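Epf (Streptococcus pyogenes, PDB 4ES8) acts as a cell-surface adhesin, binding to cells through an N-terminal domain that contains a carbohydrate-binding module. Local coordinates at residues V73-I78 and A95-A100; G126-Y131 and L191-K196; Y52-I57 and K139-S144; A48-V53 and F145-E150. All blocks are in the same frame, centred on the assembly; numbering follows the deposited sequence. Where two conformers were deposited one is given.

Interaction 1: V73-I78 and A95-A100; sequences VKDSYI and APYSVA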
loop_
_atom_site.group_PDB
_atom_site.type_symbol
_atom_site.label_atom_id
_atom_site.label_comp_id
_atom_site.label_asym_id
_atom_site.label_seq_id
_atom_site.Cartn_x
_atom_site.Cartn_y
_atom_site.Cartn_z
ATOM N N VAL A 73 5.929 -31.373 -14.135
ATOM C CA VAL A 73 4.936 -32.038 -13.294
ATOM C C VAL A 73 3.490 -31.810 -13.804
ATOM O O VAL A 73 2.693 -32.751 -13.721
ATOM C CB VAL A 73 5.128 -31.693 -11.795
ATOM C CG1 VAL A 73 5.049 -30.198 -11.522
ATOM C CG2 VAL A 73 4.209 -32.497 -10.883
ATOM N N LYS A 74 3.151 -30.608 -14.336
ATOM C CA LYS A 74 1.819 -30.356 -14.924
ATOM C C LYS A 74 0.646 -30.646 -13.940
ATOM O O LYS A 74 -0.459 -31.032 -14.377
ATOM C CB LYS A 74 1.615 -31.186 -16.235
ATOM C CG LYS A 74 2.746 -31.057 -17.248
ATOM C CD LYS A 74 2.410 -31.802 -18.539
ATOM C CE LYS A 74 3.576 -32.593 -19.063
ATOM N NZ LYS A 74 3.215 -33.320 -20.315
ATOM N N ASP A 75 0.855 -30.400 -12.635
ATOM C CA ASP A 75 -0.197 -30.565 -11.622
ATOM C C ASP A 75 -1.088 -29.319 -11.610
ATOM O O ASP A 75 -2.315 -29.434 -11.565
ATOM C CB ASP A 75 0.378 -30.846 -10.220
ATOM C CG ASP A 75 1.563 -29.995 -9.789
ATOM O OD1 ASP A 75 1.968 -29.086 -10.567
ATOM O OD2 ASP A 75 2.086 -30.230 -8.677
ATOM N N SER A 76 -0.479 -28.137 -11.722
ATOM C CA SER A 76 -1.217 -26.893 -11.802
ATOM C C SER A 76 -0.871 -26.201 -13.104
ATOM O O SER A 76 0.219 -26.417 -13.664
ATOM C CB SER A 76 -0.909 -25.990 -10.601
ATOM O OG SER A 76 0.497 -25.888 -10.384
ATOM N N TYR A 77 -1.828 -25.431 -13.631
ATOM C CA TYR A 77 -1.630 -24.537 -14.756
ATOM C C TYR A 77 -1.970 -23.160 -14.267
ATOM O O TYR A 77 -2.791 -23.021 -13.354
ATOM C CB TYR A 77 -2.541 -24.913 -15.959
ATOM C CG TYR A 77 -2.099 -26.148 -16.719
ATOM C CD1 TYR A 77 -2.098 -27.406 -16.114
ATOM C CD2 TYR A 77 -1.748 -26.070 -18.063
ATOM C CE1 TYR A 77 -1.693 -28.548 -16.818
ATOM C CE2 TYR A 77 -1.364 -27.205 -18.781
ATOM C CZ TYR A 77 -1.338 -28.438 -18.154
ATOM O OH TYR A 77 -0.924 -29.550 -18.867
ATOM N N ILE A 78 -1.382 -22.137 -14.881
ATOM C CA ILE A 78 -1.624 -20.744 -14.489
ATOM C C ILE A 78 -1.906 -19.912 -15.734
ATOM O O ILE A 78 -1.434 -20.253 -16.828
ATOM C CB ILE A 78 -0.429 -20.201 -13.682
ATOM C CG1 ILE A 78 0.892 -20.255 -14.498
ATOM C CG2 ILE A 78 -0.333 -20.961 -12.318
ATOM C CD1 ILE A 78 2.106 -19.653 -13.723
ATOM N N ALA A 95 -2.549 -33.737 -3.321
ATOM C CA ALA A 95 -3.112 -32.853 -2.324
ATOM C C ALA A 95 -2.664 -33.209 -0.911
ATOM O O ALA A 95 -2.390 -34.389 -0.653
ATOM C CB ALA A 95 -4.635 -32.880 -2.420
ATOM N N PRO A 96 -2.626 -32.237 0.032
ATOM C CA PRO A 96 -2.896 -30.796 -0.168
ATOM C C PRO A 96 -1.804 -30.122 -0.999
ATOM O O PRO A 96 -0.638 -30.538 -0.984
ATOM C CB PRO A 96 -2.954 -30.217 1.261
ATOM C CG PRO A 96 -2.863 -31.407 2.206
ATOM C CD PRO A 96 -2.226 -32.519 1.425
ATOM N N TYR A 97 -2.208 -29.095 -1.748
ATOM C CA TYR A 97 -1.305 -28.381 -2.647
ATOM C C TYR A 97 -1.815 -26.968 -2.826
ATOM O O TYR A 97 -3.028 -26.769 -2.930
ATOM C CB TYR A 97 -1.260 -29.123 -3.979
ATOM C CG TYR A 97 -0.438 -28.463 -5.057
ATOM C CD1 TYR A 97 0.948 -28.569 -5.065
ATOM C CD2 TYR A 97 -1.049 -27.816 -6.130
ATOM C CE1 TYR A 97 1.708 -28.012 -6.092
ATOM C CE2 TYR A 97 -0.300 -27.219 -7.136
ATOM C CZ TYR A 97 1.081 -27.328 -7.118
ATOM O OH TYR A 97 1.841 -26.793 -8.130
ATOM N N SER A 98 -0.900 -25.997 -2.884
ATOM C CA SER A 98 -1.316 -24.616 -3.024
ATOM C C SER A 98 -0.533 -23.870 -4.083
ATOM O O SER A 98 0.689 -24.030 -4.161
ATOM C CB SER A 98 -1.166 -23.883 -1.687
ATOM O OG SER A 98 -1.343 -22.480 -1.822
ATOM N N VAL A 99 -1.238 -23.020 -4.854
ATOM C CA VAL A 99 -0.620 -22.090 -5.814
ATOM C C VAL A 99 -0.859 -20.673 -5.277
ATOM O O VAL A 99 -1.969 -20.359 -4.837
ATOM C CB VAL A 99 -1.193 -22.255 -7.246
ATOM C CG1 VAL A 99 -0.705 -21.143 -8.175
ATOM C CG2 VAL A 99 -0.846 -23.626 -7.816
ATOM N N ALA A 100 0.160 -19.810 -5.336
ATOM C CA ALA A 100 0.003 -18.422 -4.914
ATOM C C ALA A 100 0.556 -17.516 -5.974
ATOM O O ALA A 100 1.587 -17.834 -6.587
ATOM C CB ALA A 100 0.714 -18.172 -3.600
#
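Ser-76 and Tyr-97 meet through their hydroxyls: Ser-76 OG lies 2.8 Å from Tyr-97 OH in a hydrogen bond that either group could donate. The serine oxygen sits at the edge of the phenol ring, close to its plane. The ring extends toward the facing sheet because CG is anti to the backbone N (chi1 176°). Asp-75 reaches the same phenol end from another direction, its side chain crossing the tyrosine at about a right angle. Its OD2 is 3.4 Å from Tyr-97 CE1, and the carboxylate and ring planes stand 42° apart. Further along the two strands the contact turns apolar. Val-99 CG2 packs against Ser-76 CB at 3.7 Å, and Val-99 CG1 touches Ile-78 CG2 at 4.2 Å.

The two strands involved, 76-78 and 97-100, run nearly parallel at 12°, but their axes come no closer than 9.2 Å and no backbone bond joins them. They belong to different antiparallel sheets, so side chains alone make this a face-to-face contact in the core of a beta sandwich, a fold common among carbohydrate-binding modules.

His-70 and His-55 form the second shell of the polar cluster. Asp-75 OD1 bonds His-70 ND1 and also accepts from Ser-76 N at 2.9 Å, from above the carboxylate plane. Ser-76 OG has a second partner in His-55 NE2, so this buried hydroxyl is gripped twice.

Interaction 2: G126-Y131 and L191-K196; sequences GITVDY and LSKVEK
Thr-128 and Lys-193 form a hydrogen-bonded pair in an antiparallel beta sheet, joining strand 127-131 to strand 191-194 at 155° between their directions. Two backbone bonds close it: Thr-128 N to Lys-193 O is 3.0 Å, and Lys-193 N to Thr-128 O is 2.9 Å. The next such pair, Asp-130 with Leu-191, is equally close, with Asp-130 N 2.9 Å from Leu-191 O.

Packing is tight on the face that carries Ile-127, Val-129, Ser-192 and Val-194. Ile-127 sends CG2, anti to its backbone N, across to Ser-192 CB at 3.7 Å, while its other branch meets Val-194. Leu-202, Val-204 and Phe-206 of strand 202-213, in the facing sheet, lie against Ile-127, Val-129 and Ser-192; Tyr-89 packs on Ile-127 and Val-194, its OH bonding Ser-192 OG.

The other face is mixed. Leu-191 is buried, but Thr-128 and Lys-193 are partly exposed, with Phe-166 against all three. Thr-128 OG1 rests 3.3 Å from Lys-193 CG, and the extended lysine chain then leads away. At the exposed end of the strand pair, water takes over the bridging. One molecule links Thr-128 OG1 to Glu-195 OE2; another donates to Gly-126 O at 2.6 Å and accepts from Glu-195 N.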
loop_
_atom_site.group_PDB
_atom_site.type_symbol
_atom_site.label_atom_id
_atom_site.label_comp_id
_atom_site.label_asym_id
_atom_site.label_seq_id
_atom_site.Cartn_x
_atom_site.Cartn_y
_atom_site.Cartn_z
ATOM N N GLY A 126 -14.036 -27.124 -3.941
ATOM C CA GLY A 126 -12.813 -27.788 -3.475
ATOM C C GLY A 126 -11.653 -26.831 -3.303
ATOM O O GLY A 126 -10.639 -27.198 -2.715
ATOM N N ILE A 127 -11.771 -25.607 -3.840
ATOM C CA ILE A 127 -10.686 -24.628 -3.676
ATOM C C ILE A 127 -11.000 -23.696 -2.509
ATOM O O ILE A 127 -12.140 -23.199 -2.373
ATOM C CB ILE A 127 -10.442 -23.811 -4.977
ATOM C CG1 ILE A 127 -9.965 -24.732 -6.147
ATOM C CG2 ILE A 127 -9.458 -22.649 -4.724
ATOM C CD1 ILE A 127 -9.712 -24.003 -7.448
ATOM N N THR A 128 -9.982 -23.454 -1.651
ATOM C CA THR A 128 -10.106 -22.470 -0.579
ATOM C C THR A 128 -9.065 -21.394 -0.877
ATOM O O THR A 128 -8.104 -21.634 -1.624
ATOM C CB THR A 128 -10.018 -23.090 0.811
ATOM O OG1 THR A 128 -8.830 -23.888 0.886
ATOM C CG2 THR A 128 -11.255 -23.970 1.133
ATOM N N VAL A 129 -9.330 -20.179 -0.411
ATOM C CA VAL A 129 -8.564 -19.005 -0.796
ATOM C C VAL A 129 -8.132 -18.199 0.415
ATOM O O VAL A 129 -8.871 -18.082 1.405
ATOM C CB VAL A 129 -9.519 -18.156 -1.725
ATOM C CG1 VAL A 129 -8.948 -16.777 -2.070
ATOM C CG2 VAL A 129 -9.872 -18.920 -3.007
ATOM N N ASP A 130 -6.956 -17.574 0.288
ATOM C CA ASP A 130 -6.435 -16.649 1.302
ATOM C C ASP A 130 -5.895 -15.416 0.584
ATOM O O ASP A 130 -5.496 -15.508 -0.588
ATOM C CB ASP A 130 -5.337 -17.305 2.171
ATOM C CG ASP A 130 -4.957 -16.525 3.438
ATOM O OD1 ASP A 130 -5.688 -15.562 3.802
ATOM O OD2 ASP A 130 -3.916 -16.853 4.044
ATOM N N TYR A 131 -5.901 -14.281 1.275
ATOM C CA TYR A 131 -5.366 -13.003 0.766
ATOM C C TYR A 131 -4.370 -12.483 1.784
ATOM O O TYR A 131 -4.714 -12.353 2.961
ATOM C CB TYR A 131 -6.453 -11.939 0.558
ATOM C CG TYR A 131 -7.709 -12.373 -0.173
ATOM C CD1 TYR A 131 -7.639 -13.028 -1.406
ATOM C CD2 TYR A 131 -8.969 -12.028 0.307
ATOM C CE1 TYR A 131 -8.796 -13.356 -2.116
ATOM C CE2 TYR A 131 -10.125 -12.347 -0.392
ATOM C CZ TYR A 131 -10.036 -13.020 -1.602
ATOM O OH TYR A 131 -11.182 -13.354 -2.279
ATOM N N LEU A 191 -3.692 -16.405 -2.695
ATOM C CA LEU A 191 -3.417 -17.812 -2.452
ATOM C C LEU A 191 -4.628 -18.675 -2.591
ATOM O O LEU A 191 -5.727 -18.288 -2.192
ATOM C CB LEU A 191 -2.828 -18.039 -1.031
ATOM C CG LEU A 191 -1.640 -17.146 -0.658
ATOM C CD1 LEU A 191 -2.098 -15.977 0.194
ATOM C CD2 LEU A 191 -0.588 -17.940 0.108
ATOM N N SER A 192 -4.419 -19.883 -3.132
ATOM C CA SER A 192 -5.511 -20.862 -3.192
ATOM C C SER A 192 -4.952 -22.233 -2.908
ATOM O O SER A 192 -3.735 -22.444 -2.978
ATOM C CB SER A 192 -6.226 -20.822 -4.543
ATOM O OG SER A 192 -5.363 -21.087 -5.636
ATOM N N LYS A 193 -5.831 -23.174 -2.557
ATOM C CA LYS A 193 -5.355 -24.515 -2.308
ATOM C C LYS A 193 -6.457 -25.530 -2.488
ATOM O O LYS A 193 -7.643 -25.183 -2.451
ATOM C CB LYS A 193 -4.712 -24.627 -0.916
ATOM C CG LYS A 193 -5.671 -24.739 0.242
ATOM C CD LYS A 193 -4.899 -25.176 1.501
ATOM C CE LYS A 193 -5.660 -24.990 2.776
ATOM N NZ LYS A 193 -4.802 -25.290 3.957
ATOM N N VAL A 194 -6.037 -26.790 -2.682
ATOM C CA VAL A 194 -6.931 -27.948 -2.687
ATOM C C VAL A 194 -6.498 -28.823 -1.520
ATOM O O VAL A 194 -5.295 -28.977 -1.286
ATOM C CB VAL A 194 -6.964 -28.719 -4.041
ATOM C CG1 VAL A 194 -7.623 -27.861 -5.122
ATOM C CG2 VAL A 194 -5.580 -29.192 -4.501
ATOM N N GLU A 195 -7.467 -29.411 -0.804
ATOM C CA GLU A 195 -7.205 -30.322 0.318
ATOM C C GLU A 195 -7.263 -31.757 -0.119
ATOM O O GLU A 195 -6.697 -32.616 0.555
ATOM C CB GLU A 195 -8.229 -30.122 1.453
ATOM C CG GLU A 195 -8.198 -28.743 2.073
ATOM C CD GLU A 195 -7.285 -28.566 3.262
ATOM O OE1 GLU A 195 -6.316 -29.348 3.414
ATOM O OE2 GLU A 195 -7.541 -27.627 4.048
ATOM N N LYS A 196 -8.015 -32.049 -1.195
ATOM C CA LYS A 196 -8.127 -33.415 -1.665
ATOM C C LYS A 196 -7.864 -33.437 -3.161
ATOM O O LYS A 196 -7.923 -32.401 -3.824
ATOM C CB LYS A 196 -9.464 -34.064 -1.267
ATOM C CG LYS A 196 -10.708 -33.514 -1.912
ATOM C CD LYS A 196 -11.885 -34.435 -1.584
ATOM C CE LYS A 196 -13.203 -33.720 -1.688
ATOM N NZ LYS A 196 -14.306 -34.471 -1.033
HETATM O O HOH W 1 -10.152 -29.655 -1.956
HETATM O O HOH W 2 -8.790 -25.165 3.268
#

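Interaction 3: Y52-I57 and K139-S144; sequences YVFHLI and KTTDDS. With ACT (acetate ion), chain D.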
loop_
_atom_site.group_PDB
_atom_site.type_symbol
_atom_site.label_atom_id
_atom_site.label_comp_id
_atom_site.label_asym_id
_atom_site.label_seq_id
_atom_site.Cartn_x
_atom_site.Cartn_y
_atom_site.Cartn_z
ATOM N N TYR A 52 6.644 -21.198 0.322
ATOM C CA TYR A 52 6.380 -21.239 -1.119
ATOM C C TYR A 52 7.643 -20.997 -1.917
ATOM O O TYR A 52 8.464 -20.148 -1.560
ATOM C CB TYR A 52 5.376 -20.119 -1.486
ATOM C CG TYR A 52 3.956 -20.427 -1.068
ATOM C CD1 TYR A 52 3.564 -20.326 0.264
ATOM C CD2 TYR A 52 3.014 -20.846 -2.000
ATOM C CE1 TYR A 52 2.257 -20.631 0.661
ATOM C CE2 TYR A 52 1.709 -21.146 -1.623
ATOM C CZ TYR A 52 1.340 -21.065 -0.285
ATOM O OH TYR A 52 0.047 -21.351 0.100
ATOM N N VAL A 53 7.747 -21.689 -3.056
ATOM C CA VAL A 53 8.840 -21.507 -3.990
ATOM C C VAL A 53 8.280 -21.180 -5.375
ATOM O O VAL A 53 7.080 -21.327 -5.612
ATOM C CB VAL A 53 9.777 -22.734 -4.063
ATOM C CG1 VAL A 53 10.365 -23.068 -2.694
ATOM C CG2 VAL A 53 9.055 -23.934 -4.682
ATOM N N PHE A 54 9.143 -20.731 -6.279
ATOM C CA PHE A 54 8.721 -20.246 -7.585
ATOM C C PHE A 54 8.162 -21.370 -8.457
ATOM O O PHE A 54 8.720 -22.470 -8.501
ATOM C CB PHE A 54 9.893 -19.521 -8.265
ATOM C CG PHE A 54 9.501 -18.747 -9.498
ATOM C CD1 PHE A 54 8.928 -17.490 -9.392
ATOM C CD2 PHE A 54 9.767 -19.251 -10.772
ATOM C CE1 PHE A 54 8.587 -16.757 -10.538
ATOM C CE2 PHE A 54 9.458 -18.510 -11.916
ATOM C CZ PHE A 54 8.864 -17.269 -11.793
ATOM N N HIS A 55 7.033 -21.086 -9.145
ATOM C CA HIS A 55 6.295 -22.028 -9.980
ATOM C C HIS A 55 6.781 -21.918 -11.416
ATOM O O HIS A 55 6.275 -21.118 -12.218
ATOM C CB HIS A 55 4.793 -21.700 -9.872
ATOM C CG HIS A 55 3.830 -22.562 -10.644
ATOM N ND1 HIS A 55 3.797 -22.571 -12.041
ATOM C CD2 HIS A 55 2.828 -23.351 -10.184
ATOM C CE1 HIS A 55 2.796 -23.382 -12.372
ATOM N NE2 HIS A 55 2.175 -23.866 -11.297
ATOM N N LEU A 56 7.787 -22.740 -11.750
ATOM C CA LEU A 56 8.360 -22.708 -13.097
ATOM C C LEU A 56 7.368 -23.165 -14.156
ATOM O O LEU A 56 6.492 -23.988 -13.879
ATOM C CB LEU A 56 9.622 -23.570 -13.177
ATOM C CG LEU A 56 10.722 -23.245 -12.181
ATOM C CD1 LEU A 56 11.670 -24.419 -12.038
ATOM C CD2 LEU A 56 11.477 -21.969 -12.566
ATOM N N ILE A 57 7.481 -22.588 -15.354
ATOM C CA ILE A 57 6.665 -22.975 -16.498
ATOM C C ILE A 57 7.680 -23.217 -17.644
ATOM O O ILE A 57 8.842 -22.808 -17.490
ATOM C CB ILE A 57 5.548 -21.969 -16.840
ATOM C CG1 ILE A 57 6.151 -20.613 -17.275
ATOM C CG2 ILE A 57 4.586 -21.834 -15.627
ATOM C CD1 ILE A 57 5.155 -19.489 -17.590
ATOM N N LYS A 139 11.396 -10.530 -9.278
ATOM C CA LYS A 139 11.768 -10.680 -10.681
ATOM C C LYS A 139 12.963 -11.663 -10.846
ATOM O O LYS A 139 13.876 -11.438 -11.663
ATOM C CB LYS A 139 12.070 -9.299 -11.318
ATOM C CG LYS A 139 10.942 -8.300 -11.090
ATOM C CD LYS A 139 11.331 -6.868 -11.514
ATOM C CE LYS A 139 11.312 -6.666 -13.009
ATOM N NZ LYS A 139 10.065 -7.196 -13.596
ATOM N N THR A 140 12.915 -12.771 -10.086
ATOM C CA THR A 140 13.875 -13.865 -10.216
ATOM C C THR A 140 13.121 -15.181 -10.204
ATOM O O THR A 140 12.061 -15.268 -9.567
ATOM C CB THR A 140 14.956 -13.860 -9.113
ATOM O OG1 THR A 140 14.351 -14.166 -7.849
ATOM C CG2 THR A 140 15.718 -12.529 -9.017
ATOM N N THR A 141 13.690 -16.223 -10.843
ATOM C CA THR A 141 13.036 -17.532 -10.880
ATOM C C THR A 141 13.334 -18.359 -9.621
ATOM O O THR A 141 12.932 -19.533 -9.556
ATOM C CB THR A 141 13.402 -18.329 -12.137
ATOM O OG1 THR A 141 14.823 -18.464 -12.178
ATOM C CG2 THR A 141 12.858 -17.682 -13.409
ATOM N N ASP A 142 14.011 -17.765 -8.618
ATOM C CA ASP A 142 14.238 -18.484 -7.367
ATOM C C ASP A 142 13.669 -17.658 -6.193
ATOM O O ASP A 142 13.979 -17.899 -5.018
ATOM C CB ASP A 142 15.716 -18.883 -7.171
ATOM C CG ASP A 142 16.677 -17.730 -6.999
ATOM O OD1 ASP A 142 16.318 -16.588 -7.378
ATOM O OD2 ASP A 142 17.776 -17.957 -6.438
ATOM N N ASP A 143 12.745 -16.708 -6.511
ATOM C CA ASP A 143 12.080 -15.978 -5.446
ATOM C C ASP A 143 11.272 -16.962 -4.603
ATOM O O ASP A 143 10.884 -18.036 -5.081
ATOM C CB ASP A 143 11.163 -14.878 -6.016
ATOM C CG ASP A 143 10.750 -13.805 -5.018
ATOM O OD1 ASP A 143 11.401 -13.693 -3.926
ATOM O OD2 ASP A 143 9.773 -13.071 -5.307
ATOM N N SER A 144 11.072 -16.613 -3.345
ATOM C CA SER A 144 10.358 -17.472 -2.407
ATOM C C SER A 144 9.744 -16.617 -1.334
ATOM O O SER A 144 10.092 -15.429 -1.218
ATOM C CB SER A 144 11.322 -18.480 -1.788
ATOM O OG SER A 144 12.291 -17.780 -1.022
HETATM C C ACT D . 10.203 -19.730 -15.937
HETATM O O ACT D . 10.229 -18.480 -15.933
HETATM O OXT ACT D . 9.391 -20.460 -15.343
HETATM C CH3 ACT D . 11.232 -20.511 -16.772
HETATM O O HOH W 3 11.944 -20.439 -5.613
#
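The Phe-54 ring is covered on one face by the backbone of the 139-144 loop. Thr-141 CA lies 3.9 Å from the ring centroid and 19° off its normal, a CH-pi contact, and Thr-140 O stands over the same face nearer the rim. At the ring edge, near its plane, are Leu-56 CD2 and an acetate oxygen. Phe-54 holds CG anti to its backbone N (chi1 -169°), which carries the ring out over Thr-141, whose methyl CG2 comes within 3.8 Å of Phe-54 CE2.

A water bridges the two backbones: it accepts from Phe-54 N at 2.9 Å and donates to Asp-143 O at 2.7 Å, spanning the point where they diverge. Beside it, Ser-144 CB approaches Tyr-52 O at 3.3 Å. The acetate, probably from the crystallisation liquor, receives a nearly straight bond from Ile-57 N to OXT (2.9 Å, 169°) and another from Arg-42 NH1.

The loop itself is braced by Asn-138, which bonds both Thr-140 OG1 and Asp-143 OD2. The arrangement is that of a connecting loop folded over the end of an antiparallel strand pair, where strand 51-54 ends and the Phe-54 ring packs on the loop, at the rim of the beta sandwich.

Interaction 4: A48-V53 and F145-E150; sequences ATDSYV and FKISDE
Asp-50 grips the start of the 3-10 turn 147-149 with both carboxylate oxygens. OD1 accepts from Ser-148 N at 2.9 Å and OD2 from Ser-148 OG at 2.6 Å, each through its syn lone pair, so the two bonds hold the carboxylate against rotation. The side chain reaches the turn with CG anti to the backbone N (chi1 -177°). A water also donates to OD2; the ion pair from OD2 to Lys-146 NZ is long, at 3.9 Å.

Backbone bonds continue the link. Asp-50 O accepts from Ile-147 N at 2.9 Å, and Tyr-52 pairs with Phe-145 through Tyr-52 N to Phe-145 O (2.8 Å) and Phe-145 N to Tyr-52 O (3.1 Å).

The aromatic and apolar contacts lie on the face bearing Tyr-52 and Phe-145. Their rings point the same way with planes 8° apart, but are slid so far that they barely overlap. Tyr-52 CB lies 3.9 Å from the Phe-145 ring centroid, 27° off the normal, a CH-pi contact, while Phe-145 CZ lies over the tyrosine ring. Ile-147 CG1 packs 3.7 Å from Tyr-52 CE1. Ala-100 of strand 97-105 touches both rings, and Leu-191 of strand 186-194 touches Tyr-52 and Ile-147.

Within 145-150, Asp-149 OD2 accepts from Lys-146 N, closing the turn on itself. The whole is a short antiparallel strand pair of the beta sandwich, ended by an aspartate-bound 3-10 turn.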
loop_
_atom_site.group_PDB
_atom_site.type_symbol
_atom_site.label_atom_id
_atom_site.label_comp_id
_atom_site.label_asym_id
_atom_site.label_seq_id
_atom_site.Cartn_x
_atom_site.Cartn_y
_atom_site.Cartn_z
ATOM N N ALA A 48 0.780 -27.701 1.057
ATOM C CA ALA A 48 0.206 -26.419 1.487
ATOM C C ALA A 48 0.774 -26.018 2.876
ATOM O O ALA A 48 0.063 -25.961 3.890
ATOM C CB ALA A 48 -1.322 -26.474 1.493
ATOM N N THR A 49 2.099 -25.796 2.906
ATOM C CA THR A 49 2.775 -25.391 4.134
ATOM C C THR A 49 2.852 -23.839 4.175
ATOM O O THR A 49 2.290 -23.143 3.329
ATOM C CB THR A 49 4.178 -26.036 4.199
ATOM O OG1 THR A 49 5.008 -25.423 3.208
ATOM C CG2 THR A 49 4.155 -27.589 3.994
ATOM N N ASP A 50 3.589 -23.312 5.134
ATOM C CA ASP A 50 3.768 -21.864 5.199
ATOM C C ASP A 50 4.731 -21.377 4.092
ATOM O O ASP A 50 4.698 -20.203 3.748
ATOM C CB ASP A 50 4.374 -21.545 6.587
ATOM C CG ASP A 50 4.590 -20.084 6.908
ATOM O OD1 ASP A 50 3.689 -19.277 6.620
ATOM O OD2 ASP A 50 5.647 -19.756 7.489
ATOM N N SER A 51 5.579 -22.289 3.546
ATOM C CA SER A 51 6.644 -21.941 2.615
ATOM C C SER A 51 6.317 -22.194 1.155
ATOM O O SER A 51 5.828 -23.271 0.789
ATOM C CB SER A 51 7.907 -22.707 2.980
ATOM O OG SER A 51 8.297 -22.363 4.296
ATOM N N TYR A 52 6.644 -21.198 0.322
ATOM C CA TYR A 52 6.380 -21.239 -1.119
ATOM C C TYR A 52 7.643 -20.997 -1.917
ATOM O O TYR A 52 8.464 -20.148 -1.560
ATOM C CB TYR A 52 5.376 -20.119 -1.486
ATOM C CG TYR A 52 3.956 -20.427 -1.068
ATOM C CD1 TYR A 52 3.564 -20.326 0.264
ATOM C CD2 TYR A 52 3.014 -20.846 -2.000
ATOM C CE1 TYR A 52 2.257 -20.631 0.661
ATOM C CE2 TYR A 52 1.709 -21.146 -1.623
ATOM C CZ TYR A 52 1.340 -21.065 -0.285
ATOM O OH TYR A 52 0.047 -21.351 0.100
ATOM N N VAL A 53 7.747 -21.689 -3.056
ATOM C CA VAL A 53 8.840 -21.507 -3.990
ATOM C C VAL A 53 8.280 -21.180 -5.375
ATOM O O VAL A 53 7.080 -21.327 -5.612
ATOM C CB VAL A 53 9.777 -22.734 -4.063
ATOM C CG1 VAL A 53 10.365 -23.068 -2.694
ATOM C CG2 VAL A 53 9.055 -23.934 -4.682
ATOM N N PHE A 145 8.812 -17.189 -0.573
ATOM C CA PHE A 145 8.215 -16.452 0.529
ATOM C C PHE A 145 7.518 -17.399 1.473
ATOM O O PHE A 145 7.265 -18.564 1.120
ATOM C CB PHE A 145 7.188 -15.374 0.055
ATOM C CG PHE A 145 5.837 -15.891 -0.382
ATOM C CD1 PHE A 145 5.626 -16.325 -1.695
ATOM C CD2 PHE A 145 4.755 -15.892 0.495
ATOM C CE1 PHE A 145 4.377 -16.815 -2.095
ATOM C CE2 PHE A 145 3.501 -16.383 0.093
ATOM C CZ PHE A 145 3.318 -16.838 -1.208
ATOM N N LYS A 146 7.202 -16.865 2.669
ATOM C CA LYS A 146 6.432 -17.565 3.699
ATOM C C LYS A 146 5.199 -16.748 3.999
ATOM O O LYS A 146 5.301 -15.529 4.079
ATOM C CB LYS A 146 7.240 -17.774 4.990
ATOM C CG LYS A 146 8.396 -18.772 4.887
ATOM C CD LYS A 146 8.714 -19.377 6.263
ATOM C CE LYS A 146 9.411 -18.438 7.221
ATOM N NZ LYS A 146 9.237 -18.869 8.635
ATOM N N ILE A 147 4.030 -17.390 4.150
ATOM C CA ILE A 147 2.816 -16.615 4.446
ATOM C C ILE A 147 3.058 -15.773 5.704
ATOM O O ILE A 147 2.691 -14.592 5.745
ATOM C CB ILE A 147 1.619 -17.560 4.645
ATOM C CG1 ILE A 147 1.294 -18.322 3.356
ATOM C CG2 ILE A 147 0.385 -16.782 5.155
ATOM C CD1 ILE A 147 0.161 -19.393 3.535
ATOM N N SER A 148 3.689 -16.401 6.709
ATOM C CA SER A 148 3.950 -15.793 8.022
ATOM C C SER A 148 4.910 -14.582 7.950
ATOM O O SER A 148 5.044 -13.883 8.959
ATOM C CB SER A 148 4.498 -16.845 8.983
ATOM O OG SER A 148 5.747 -17.328 8.531
ATOM N N ASP A 149 5.526 -14.284 6.777
ATOM C CA ASP A 149 6.376 -13.082 6.626
ATOM C C ASP A 149 5.505 -11.800 6.551
ATOM O O ASP A 149 6.052 -10.700 6.558
ATOM C CB ASP A 149 7.254 -13.143 5.354
ATOM C CG ASP A 149 8.316 -14.239 5.261
ATOM O OD1 ASP A 149 8.792 -14.702 6.331
ATOM O OD2 ASP A 149 8.709 -14.595 4.113
ATOM N N GLU A 150 4.168 -11.930 6.413
ATOM C CA GLU A 150 3.292 -10.760 6.270
ATOM C C GLU A 150 3.567 -9.694 7.322
ATOM O O GLU A 150 3.594 -8.506 6.984
ATOM C CB GLU A 150 1.833 -11.201 6.369
ATOM C CG GLU A 150 0.811 -10.081 6.218
ATOM C CD GLU A 150 -0.607 -10.601 6.246
ATOM O OE1 GLU A 150 -0.977 -11.267 7.253
ATOM O OE2 GLU A 150 -1.349 -10.337 5.265
HETATM O O HOH W 4 6.933 -21.207 9.292
#

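How the interactions relate
Interactions 1 and 2 are buried and meet in one sheet, where strands 97-105 and 186-194 are neighbours: Tyr-97 O pairs with Val-194 N, and Ser-98 OG with Ser-192 O. Interaction 1 joins facing sheets by side chains, whereas interaction 2 joins adjacent strands by backbone bonds. Interactions 3 and 4 are only partly buried and share strand 51-54 through Tyr-52 and Val-53; regular pairing in interaction 4 gives way to water and ring packing in interaction 3. Tyr-52 ties the outer pair inward, its OH 2.6 Å from Ser-98 OG, and His-55 NE2 likewise reaches Ser-76 OG. Leu-191 CD2 packs on Ile-147 CG1, connecting interactions 2 and 4.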